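Local coordinates for protein bacteriocin (PDB 4FZL) that probably kills rival bacteria by cleaving the peptidoglycan precursor lipid II, as colicin M-like bacteriocins do, and binds a calcium ion, at residues Ala192-Tyr197 / Ser225-Gly230. Sequence-based numbering, arbitrary orientation.
Sequences AFNDVY and SIEIPG. With CA (calcium ion), chain C; EDO (1,2-ethanediol), chain E.
The calcium-bearing strand of the colicin M-type domain is held here by one antiparallel neighbour, strand 224-227, through a hydrogen-bonded pair of Asp195 and Ile226. Asp195 N gives its hydrogen to Ile226 O at 2.9 Å in a nearly straight bond (168°), and Ile226 N returns one to Asp195 O at 2.8 Å. With its N and O both held by Ile226, Asp195 turns CG anti to the backbone N (chi1 -160°) and grips the calcium with both carboxylate oxygens, OD1 at 2.4 Å and OD2 at 2.5 Å; an aspartate suits the place because its carboxylate offers two negatively charged oxygens that bind the ion together. Backbone carbonyls of Leu165 and Asn167 and two waters also bind the ion.

Ile226 shares the face of the sheet that carries Asp195, and its CD1 lies 4.1 Å from Tyr197 CD1, approaching the ring obliquely. A branched aliphatic chain suits this buried place, since it also packs on Thr164 and Leu165 of helix 159-165. Ahead of Asp195 the strand of the mixed sheet is interrupted, and a water bridges the segments: it accepts from Ile228 N and donates to Ala192 O and to Asn194 OD1 (2.6 Å), which the short asparagine side chain brings within reach. Asn194 also lies alongside Glu227, OD1 3.8 Å from its CB. A second water accepts from Ala192 N and lies near the carbonyls of Ile228 and Gly230, competing acceptors. Beside the bridging waters, small Ala192 lets its CB meet Ile228 CG2 at a tight 3.5 Å, and Ile116 of helix 116-119 touches both residues.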
loop_
_atom_site.group_PDB
_atom_site.type_symbol
_atom_site.label_atom_id
_atom_site.label_comp_id
_atom_site.label_asym_id
_atom_site.label_seq_id
_atom_site.Cartn_x
_atom_site.Cartn_y
_atom_site.Cartn_z
ATOM N N ALA A 192 14.354 -1.319 -0.114
ATOM C CA ALA A 192 13.403 -1.846 -1.133
ATOM C C ALA A 192 13.573 -1.078 -2.402
ATOM O O ALA A 192 13.766 0.122 -2.360
ATOM C CB ALA A 192 11.981 -1.709 -0.612
ATOM N N PHE A 193 13.511 -1.808 -3.522
ATOM C CA PHE A 193 13.506 -1.208 -4.821
ATOM C C PHE A 193 12.117 -0.686 -5.203
ATOM O O PHE A 193 11.084 -1.243 -4.788
ATOM C CB PHE A 193 13.985 -2.244 -5.824
ATOM C CG PHE A 193 15.417 -2.622 -5.646
ATOM C CD1 PHE A 193 15.790 -3.647 -4.807
ATOM C CD2 PHE A 193 16.382 -2.010 -6.406
ATOM C CE1 PHE A 193 17.099 -4.016 -4.637
ATOM C CE2 PHE A 193 17.712 -2.349 -6.220
ATOM C CZ PHE A 193 18.069 -3.348 -5.338
ATOM N N ASN A 194 12.096 0.331 -6.073
ATOM C CA ASN A 194 10.803 0.856 -6.547
ATOM C C ASN A 194 10.010 -0.294 -7.225
ATOM O O ASN A 194 10.602 -1.205 -7.847
ATOM C CB ASN A 194 11.036 1.946 -7.581
ATOM C CG ASN A 194 11.691 3.178 -7.001
ATOM O OD1 ASN A 194 11.788 3.390 -5.810
ATOM N ND2 ASN A 194 12.151 4.033 -7.901
ATOM N N ASP A 195 8.687 -0.203 -7.162
ATOM C CA ASP A 195 7.767 -1.242 -7.695
ATOM C C ASP A 195 6.807 -0.601 -8.699
ATOM O O ASP A 195 6.218 0.443 -8.432
ATOM C CB ASP A 195 7.042 -1.885 -6.568
ATOM C CG ASP A 195 6.455 -3.279 -6.924
ATOM O OD1 ASP A 195 7.191 -4.277 -7.219
ATOM O OD2 ASP A 195 5.220 -3.409 -6.797
ATOM N N VAL A 196 6.644 -1.238 -9.850
ATOM C CA VAL A 196 5.715 -0.724 -10.837
ATOM C C VAL A 196 4.307 -1.209 -10.502
ATOM O O VAL A 196 4.081 -2.446 -10.351
ATOM C CB VAL A 196 6.092 -1.127 -12.197
ATOM C CG1 VAL A 196 4.992 -0.802 -13.248
ATOM C CG2 VAL A 196 7.436 -0.443 -12.472
ATOM N N TYR A 197 3.372 -0.247 -10.388
ATOM C CA TYR A 197 1.978 -0.556 -10.196
ATOM C C TYR A 197 1.280 -0.591 -11.573
ATOM O O TYR A 197 1.132 0.429 -12.208
ATOM C CB TYR A 197 1.317 0.500 -9.309
ATOM C CG TYR A 197 -0.094 0.193 -8.945
ATOM C CD1 TYR A 197 -0.368 -0.575 -7.828
ATOM C CD2 TYR A 197 -1.136 0.611 -9.703
ATOM C CE1 TYR A 197 -1.652 -0.782 -7.333
ATOM C CE2 TYR A 197 -2.420 0.330 -9.356
ATOM C CZ TYR A 197 -2.699 -0.335 -8.154
ATOM O OH TYR A 197 -3.973 -0.606 -7.852
ATOM N N SER A 225 4.890 4.346 -10.738
ATOM C CA SER A 225 5.973 3.825 -9.897
ATOM C C SER A 225 5.561 4.058 -8.446
ATOM O O SER A 225 5.148 5.142 -8.068
ATOM C CB SER A 225 7.282 4.537 -10.307
ATOM O OG SER A 225 8.319 4.243 -9.381
ATOM N N ILE A 226 5.827 3.042 -7.607
ATOM C CA ILE A 226 5.706 3.134 -6.195
ATOM C C ILE A 226 7.148 3.139 -5.648
ATOM O O ILE A 226 7.897 2.149 -5.754
ATOM C CB ILE A 226 4.849 2.008 -5.570
ATOM C CG1 ILE A 226 3.413 2.064 -6.105
ATOM C CG2 ILE A 226 4.813 2.110 -4.031
ATOM C CD1 ILE A 226 2.443 1.136 -5.440
ATOM N N GLU A 227 7.508 4.254 -4.995
ATOM C CA GLU A 227 8.797 4.396 -4.328
ATOM C C GLU A 227 8.681 3.885 -2.940
ATOM O O GLU A 227 7.673 4.173 -2.282
ATOM C CB GLU A 227 9.246 5.857 -4.345
ATOM C CG GLU A 227 9.372 6.370 -5.732
ATOM C CD GLU A 227 9.905 7.768 -5.886
ATOM O OE1 GLU A 227 10.146 8.451 -4.892
ATOM O OE2 GLU A 227 10.145 8.132 -7.041
ATOM N N ILE A 228 9.664 3.119 -2.478
ATOM C CA ILE A 228 9.564 2.433 -1.197
ATOM C C ILE A 228 10.818 2.836 -0.352
ATOM O O ILE A 228 11.731 2.042 -0.168
ATOM C CB ILE A 228 9.464 0.917 -1.326
ATOM C CG1 ILE A 228 8.371 0.516 -2.250
ATOM C CG2 ILE A 228 9.238 0.324 0.048
ATOM C CD1 ILE A 228 8.244 -1.006 -2.525
ATOM N N PRO A 229 10.846 4.148 0.062
ATOM C CA PRO A 229 12.056 4.684 0.631
ATOM C C PRO A 229 12.281 4.227 2.056
ATOM O O PRO A 229 11.321 3.854 2.714
ATOM C CB PRO A 229 11.821 6.220 0.562
ATOM C CG PRO A 229 10.321 6.328 0.843
ATOM C CD PRO A 229 9.756 5.156 0.040
ATOM N N GLY A 230 13.546 4.312 2.532
ATOM C CA GLY A 230 13.891 4.097 3.920
ATOM C C GLY A 230 14.625 2.782 4.118
ATOM O O GLY A 230 14.782 1.993 3.221
HETATM CA CA CA C . 5.347 -5.772 -7.497
HETATM C C1 EDO E . 17.508 -0.255 -2.486
HETATM O O1 EDO E . 18.648 0.460 -1.981
HETATM C C2 EDO E . 16.992 0.352 -3.732
HETATM O O2 EDO E . 16.544 1.681 -3.544
HETATM O O HOH W 1 14.196 1.462 0.609
HETATM O O HOH W 2 12.209 2.376 -3.449
HETATM O O HOH W 3 3.597 -5.073 -8.204
HETATM O O HOH W 4 4.250 -7.888 -8.188
#